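Local coordinates for protein kallistatin (Homo sapiens, PDB 6F4V) that inhibits tissue kallikrein as a serpin, forming a stable equimolar complex with the protease that releases a small C-terminal fragment on cleavage at the reactive site, at residues A[171-176]-A[228-233]; A[122-127]-A[133-138]. All coordinates share one frame; numbering follows the deposited sequence. Where two conformers were deposited one is given.

Contact 1 (171-176 with 228-233) and contact 2 (122-127 with 133-138) lie on opposite sides of the chain's centre. Their centres are 36 Å apart and their nearest atoms about 20 Å. Both reach the large mixed sheet, the serpin sheet A. Strand 159-172 spans the gap: contact 1 forms just past its end, and its earlier residues V162 and V164 meet side chains of contact 2. The side chain of W173 is about 9 Å from the sodium ion held at Y224 and G226. F231 packs on helix 249-258, which carries the glycan-pocket residues R254 and L258.

Contact 1: residues A[171-176]-A[228-233]; sequences ALWEKP and ATVFFI
W173 NE1 hydrogen-bonds to the backbone carbonyl O of D325, which anchors the polar side of the indole while its benzene side reaches strand 228-235. This is the breach region of the serpin fold, where W173, just past the end of strand 159-172 of sheet A, meets sheet B. CG of W173 is anti to its own carbonyl carbon (chi1 -60°). The CB bond does not aim at the strand; this torsion and the length of the indole bring only its far end close. CZ3 meets V230 CG1 at 3.6 Å, with the methyl at the indole edge and in its plane. CH2 lies 3.9 Å from F232 CE2. It sits at the edge of the phenyl ring, in that ring's plane, and the two side chains come from opposite directions. Y224 packs on W173 with its ring almost parallel, and F177 meets it edge-to-face. Segment 228-233 also pairs antiparallel with a strand of the second protein chain, probably the C-terminal cleavage fragment, so sheet B continues across that interface. V230 uses both methyls: CG1 touches the indole, and CG2 sits 3.9 Å above one face of F232, offset toward the rim.

Contact 2: residues A[122-127]-A[133-138]; sequences FHTNFY and IQLIND
L135 and T124 slide past each other in opposite directions, one reaching out from the helix and the other from the edge strand. The touching branch of L135 is CD2. It comes to 3.9 Å from T124 CB and to the same distance from T124 OG1, so the methyl rests alongside the CB-OG1 bond. L135 has CG anti to its backbone N (chi1 179°), which carries the isobutyl group across to the strand. CD2 also lies 4.3 Å from H123 O, a looser approach. The polar partner of T124 OG1 is OG1 of T132, to which it hydrogen-bonds, earlier in the same helix. That polar link and the methyl contact join the same two elements. Strand 120-124 is an outermost strand of serpin sheet A, and helix 129-143 is the helix F that lies across the face of that sheet. Next to the leucine, I136 turns inward to F98, V162 and V164 of the neighbouring strands. F126 reaches the same layer; its CE1 stays 4.7 Å from I136 CD1. T124 CG2 sits 3.5 Å above one face of the F126 ring, offset toward the rim, so T124 meets the leucine on one branch and the phenyl ring on another. Past the strand, N125 OD1 accepts from Y127 N at 3.2 Å, forming an Asx turn. The bond is bent, 143° at the hydrogen, and the donor stands 62° out of the amide's carbonyl plane.

Contact 1: residues A[171-176]-A[228-233]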
loop_
_atom_site.group_PDB
_atom_site.type_symbol
_atom_site.label_atom_id
_atom_site.label_comp_id
_atom_site.label_asym_id
_atom_site.label_seq_id
_atom_site.Cartn_x
_atom_site.Cartn_y
_atom_site.Cartn_z
ATOM N N ALA A 171 -4.598 -12.007 7.554
ATOM C CA ALA A 171 -5.351 -11.759 8.766
ATOM C C ALA A 171 -6.709 -12.394 8.702
ATOM O O ALA A 171 -7.433 -12.254 7.735
ATOM C CB ALA A 171 -5.512 -10.250 8.976
ATOM N N LEU A 172 -7.080 -13.044 9.788
ATOM C CA LEU A 172 -8.403 -13.627 9.930
ATOM C C LEU A 172 -9.467 -12.578 10.295
ATOM O O LEU A 172 -9.203 -11.681 11.111
ATOM C CB LEU A 172 -8.384 -14.664 11.052
ATOM C CG LEU A 172 -7.551 -15.920 10.836
ATOM C CD1 LEU A 172 -7.394 -16.625 12.183
ATOM C CD2 LEU A 172 -8.176 -16.832 9.797
ATOM N N TRP A 173 -10.677 -12.733 9.763
ATOM C CA TRP A 173 -11.813 -11.916 10.202
ATOM C C TRP A 173 -12.133 -12.195 11.666
ATOM O O TRP A 173 -12.128 -13.357 12.066
ATOM C CB TRP A 173 -13.082 -12.267 9.420
ATOM C CG TRP A 173 -13.034 -12.087 7.969
ATOM C CD1 TRP A 173 -13.266 -13.021 7.034
ATOM C CD2 TRP A 173 -12.774 -10.865 7.271
ATOM N NE1 TRP A 173 -13.186 -12.472 5.779
ATOM C CE2 TRP A 173 -12.858 -11.149 5.897
ATOM C CE3 TRP A 173 -12.497 -9.548 7.679
ATOM C CZ2 TRP A 173 -12.662 -10.156 4.911
ATOM C CZ3 TRP A 173 -12.304 -8.567 6.692
ATOM C CH2 TRP A 173 -12.378 -8.885 5.342
ATOM N N GLU A 174 -12.455 -11.178 12.468
ATOM C CA GLU A 174 -13.125 -11.466 13.744
ATOM C C GLU A 174 -14.471 -12.176 13.505
ATOM O O GLU A 174 -14.860 -13.028 14.300
ATOM C CB GLU A 174 -13.394 -10.209 14.573
ATOM C CG GLU A 174 -12.152 -9.641 15.231
ATOM C CD GLU A 174 -11.724 -10.364 16.496
ATOM O OE1 GLU A 174 -10.810 -9.851 17.182
ATOM O OE2 GLU A 174 -12.276 -11.440 16.804
ATOM N N LYS A 175 -15.164 -11.791 12.429
ATOM C CA LYS A 175 -16.502 -12.305 12.104
ATOM C C LYS A 175 -16.490 -12.947 10.691
ATOM O O LYS A 175 -16.867 -12.308 9.691
ATOM C CB LYS A 175 -17.513 -11.164 12.176
ATOM C CG LYS A 175 -17.722 -10.586 13.578
ATOM C CD LYS A 175 -18.298 -9.180 13.514
ATOM C CE LYS A 175 -18.235 -8.471 14.867
ATOM N NZ LYS A 175 -19.381 -8.876 15.701
ATOM N N PRO A 176 -16.021 -14.192 10.611
ATOM C CA PRO A 176 -15.888 -14.826 9.310
ATOM C C PRO A 176 -17.204 -15.281 8.702
ATOM O O PRO A 176 -18.252 -15.305 9.383
ATOM C CB PRO A 176 -15.003 -16.044 9.595
ATOM C CG PRO A 176 -15.258 -16.390 11.024
ATOM C CD PRO A 176 -15.572 -15.074 11.711
ATOM N N ALA A 228 -5.623 -4.730 13.270
ATOM C CA ALA A 228 -5.941 -4.219 11.936
ATOM C C ALA A 228 -7.417 -4.216 11.710
ATOM O O ALA A 228 -8.147 -5.022 12.270
ATOM C CB ALA A 228 -5.222 -5.008 10.847
ATOM N N THR A 229 -7.857 -3.333 10.825
ATOM C CA THR A 229 -9.244 -3.237 10.410
ATOM C C THR A 229 -9.278 -2.984 8.911
ATOM O O THR A 229 -8.269 -2.592 8.320
ATOM C CB THR A 229 -9.954 -2.036 11.067
ATOM O OG1 THR A 229 -9.172 -0.835 10.860
ATOM C CG2 THR A 229 -10.122 -2.259 12.525
ATOM N N VAL A 230 -10.435 -3.174 8.319
ATOM C CA VAL A 230 -10.657 -2.777 6.929
ATOM C C VAL A 230 -11.957 -2.003 6.851
ATOM O O VAL A 230 -12.974 -2.421 7.409
ATOM C CB VAL A 230 -10.635 -3.991 5.951
ATOM C CG1 VAL A 230 -11.678 -5.046 6.287
ATOM C CG2 VAL A 230 -10.803 -3.555 4.495
ATOM N N PHE A 231 -11.925 -0.895 6.103
ATOM C CA PHE A 231 -13.108 -0.188 5.701
ATOM C C PHE A 231 -13.460 -0.565 4.268
ATOM O O PHE A 231 -12.626 -0.421 3.348
ATOM C CB PHE A 231 -12.886 1.322 5.786
ATOM C CG PHE A 231 -12.537 1.810 7.154
ATOM C CD1 PHE A 231 -11.254 1.688 7.637
ATOM C CD2 PHE A 231 -13.508 2.390 7.957
ATOM C CE1 PHE A 231 -10.920 2.128 8.900
ATOM C CE2 PHE A 231 -13.180 2.865 9.228
ATOM C CZ PHE A 231 -11.893 2.703 9.705
ATOM N N PHE A 232 -14.702 -1.028 4.089
ATOM C CA PHE A 232 -15.299 -1.227 2.811
ATOM C C PHE A 232 -16.331 -0.102 2.629
ATOM O O PHE A 232 -17.318 -0.021 3.369
ATOM C CB PHE A 232 -15.979 -2.600 2.711
ATOM C CG PHE A 232 -15.029 -3.784 2.716
ATOM C CD1 PHE A 232 -14.156 -4.006 1.669
ATOM C CD2 PHE A 232 -15.018 -4.686 3.768
ATOM C CE1 PHE A 232 -13.321 -5.120 1.655
ATOM C CE2 PHE A 232 -14.184 -5.785 3.765
ATOM C CZ PHE A 232 -13.324 -5.991 2.721
ATOM N N ILE A 233 -16.074 0.757 1.647
ATOM C CA ILE A 233 -16.870 1.935 1.382
ATOM C C ILE A 233 -17.620 1.690 0.101
ATOM O O ILE A 233 -17.037 1.393 -0.938
ATOM C CB ILE A 233 -16.006 3.189 1.289
ATOM C CG1 ILE A 233 -15.276 3.382 2.619
ATOM C CG2 ILE A 233 -16.865 4.402 0.981
ATOM C CD1 ILE A 233 -13.837 3.781 2.452
#

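Contact 2: residues A[122-127]-A[133-138]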
loop_
_atom_site.group_PDB
_atom_site.type_symbol
_atom_site.label_atom_id
_atom_site.label_comp_id
_atom_site.label_asym_id
_atom_site.label_seq_id
_atom_site.Cartn_x
_atom_site.Cartn_y
_atom_site.Cartn_z
ATOM N N PHE A 122 22.448 -7.426 -0.283
ATOM C CA PHE A 122 22.838 -8.464 -1.207
ATOM C C PHE A 122 23.780 -7.860 -2.223
ATOM O O PHE A 122 23.642 -6.682 -2.592
ATOM C CB PHE A 122 21.626 -9.028 -1.925
ATOM C CG PHE A 122 20.634 -9.674 -1.022
ATOM C CD1 PHE A 122 20.828 -10.984 -0.574
ATOM C CD2 PHE A 122 19.497 -8.984 -0.611
ATOM C CE1 PHE A 122 19.893 -11.591 0.274
ATOM C CE2 PHE A 122 18.569 -9.578 0.230
ATOM C CZ PHE A 122 18.767 -10.883 0.677
ATOM N N HIS A 123 24.735 -8.657 -2.683
ATOM C CA HIS A 123 25.609 -8.222 -3.756
ATOM C C HIS A 123 25.209 -8.944 -5.048
ATOM O O HIS A 123 24.765 -10.089 -5.010
ATOM C CB HIS A 123 27.069 -8.400 -3.330
ATOM C CG HIS A 123 27.469 -7.468 -2.230
ATOM N ND1 HIS A 123 28.017 -6.224 -2.471
ATOM C CD2 HIS A 123 27.334 -7.565 -0.884
ATOM C CE1 HIS A 123 28.246 -5.615 -1.319
ATOM N NE2 HIS A 123 27.831 -6.403 -0.343
ATOM N N THR A 124 25.254 -8.227 -6.168
ATOM C CA THR A 124 24.898 -8.803 -7.462
ATOM C C THR A 124 25.694 -8.153 -8.590
ATOM O O THR A 124 26.223 -7.043 -8.452
ATOM C CB THR A 124 23.373 -8.704 -7.740
ATOM O OG1 THR A 124 23.036 -9.405 -8.954
ATOM C CG2 THR A 124 22.924 -7.249 -7.846
ATOM N N ASN A 125 25.771 -8.869 -9.704
ATOM C CA ASN A 125 26.460 -8.386 -10.897
ATOM C C ASN A 125 25.425 -7.817 -11.851
ATOM O O ASN A 125 24.715 -8.563 -12.525
ATOM C CB ASN A 125 27.245 -9.537 -11.548
ATOM C CG ASN A 125 27.914 -9.137 -12.838
ATOM O OD1 ASN A 125 28.107 -7.952 -13.121
ATOM N ND2 ASN A 125 28.292 -10.137 -13.637
ATOM N N PHE A 126 25.347 -6.488 -11.925
ATOM C CA PHE A 126 24.358 -5.834 -12.802
ATOM C C PHE A 126 24.643 -5.951 -14.313
ATOM O O PHE A 126 23.779 -5.612 -15.128
ATOM C CB PHE A 126 24.127 -4.377 -12.369
ATOM C CG PHE A 126 23.292 -4.243 -11.096
ATOM C CD1 PHE A 126 21.916 -4.427 -11.128
ATOM C CD2 PHE A 126 23.885 -3.931 -9.874
ATOM C CE1 PHE A 126 21.154 -4.306 -9.964
ATOM C CE2 PHE A 126 23.124 -3.801 -8.713
ATOM C CZ PHE A 126 21.757 -4.001 -8.766
ATOM N N TYR A 127 25.844 -6.415 -14.692
ATOM C CA TYR A 127 26.106 -6.817 -16.096
ATOM C C TYR A 127 25.254 -8.023 -16.480
ATOM O O TYR A 127 24.813 -8.140 -17.619
ATOM C CB TYR A 127 27.592 -7.142 -16.347
ATOM C CG TYR A 127 28.566 -6.015 -16.049
ATOM C CD1 TYR A 127 28.360 -4.718 -16.555
ATOM C CD2 TYR A 127 29.720 -6.248 -15.273
ATOM C CE1 TYR A 127 29.261 -3.687 -16.279
ATOM C CE2 TYR A 127 30.625 -5.225 -14.997
ATOM C CZ TYR A 127 30.391 -3.949 -15.501
ATOM O OH TYR A 127 31.289 -2.944 -15.218
ATOM N N ILE A 133 17.719 -9.640 -12.245
ATOM C CA ILE A 133 16.261 -9.600 -12.255
ATOM C C ILE A 133 15.675 -10.819 -11.540
ATOM O O ILE A 133 14.771 -10.672 -10.706
ATOM C CB ILE A 133 15.683 -9.443 -13.681
ATOM C CG1 ILE A 133 15.801 -7.977 -14.122
ATOM C CG2 ILE A 133 14.205 -9.848 -13.747
ATOM C CD1 ILE A 133 15.395 -7.707 -15.560
ATOM N N GLN A 134 16.181 -12.010 -11.866
ATOM C CA GLN A 134 15.701 -13.237 -11.214
ATOM C C GLN A 134 15.999 -13.218 -9.705
ATOM O O GLN A 134 15.125 -13.575 -8.902
ATOM C CB GLN A 134 16.314 -14.490 -11.875
ATOM C CG GLN A 134 15.600 -15.801 -11.539
ATOM C CD GLN A 134 16.460 -17.037 -11.786
ATOM O OE1 GLN A 134 17.674 -17.020 -11.582
ATOM N NE2 GLN A 134 15.823 -18.125 -12.209
ATOM N N LEU A 135 17.215 -12.818 -9.322
ATOM C CA LEU A 135 17.589 -12.759 -7.901
ATOM C C LEU A 135 16.654 -11.824 -7.096
ATOM O O LEU A 135 16.173 -12.189 -6.022
ATOM C CB LEU A 135 19.044 -12.309 -7.741
ATOM C CG LEU A 135 19.581 -12.167 -6.308
ATOM C CD1 LEU A 135 19.855 -13.525 -5.654
ATOM C CD2 LEU A 135 20.821 -11.282 -6.278
ATOM N N ILE A 136 16.419 -10.628 -7.625
ATOM C CA ILE A 136 15.567 -9.635 -6.945
ATOM C C ILE A 136 14.139 -10.131 -6.908
ATOM O O ILE A 136 13.507 -10.139 -5.848
ATOM C CB ILE A 136 15.605 -8.246 -7.622
ATOM C CG1 ILE A 136 17.019 -7.662 -7.586
ATOM C CG2 ILE A 136 14.611 -7.302 -6.934
ATOM C CD1 ILE A 136 17.208 -6.428 -8.444
ATOM N N ASN A 137 13.636 -10.581 -8.053
ATOM C CA ASN A 137 12.253 -11.000 -8.131
ATOM C C ASN A 137 11.922 -12.241 -7.324
ATOM O O ASN A 137 10.834 -12.303 -6.716
ATOM C CB ASN A 137 11.779 -11.123 -9.575
ATOM C CG ASN A 137 11.611 -9.762 -10.240
ATOM O OD1 ASN A 137 11.594 -8.724 -9.564
ATOM N ND2 ASN A 137 11.500 -9.754 -11.555
ATOM N N ASP A 138 12.846 -13.202 -7.278
ATOM C CA ASP A 138 12.676 -14.383 -6.430
ATOM C C ASP A 138 12.641 -14.006 -4.960
ATOM O O ASP A 138 11.878 -14.581 -4.217
ATOM C CB ASP A 138 13.815 -15.406 -6.623
ATOM C CG ASP A 138 13.749 -16.155 -7.956
ATOM O OD1 ASP A 138 12.711 -16.162 -8.659
ATOM O OD2 ASP A 138 14.789 -16.757 -8.298
#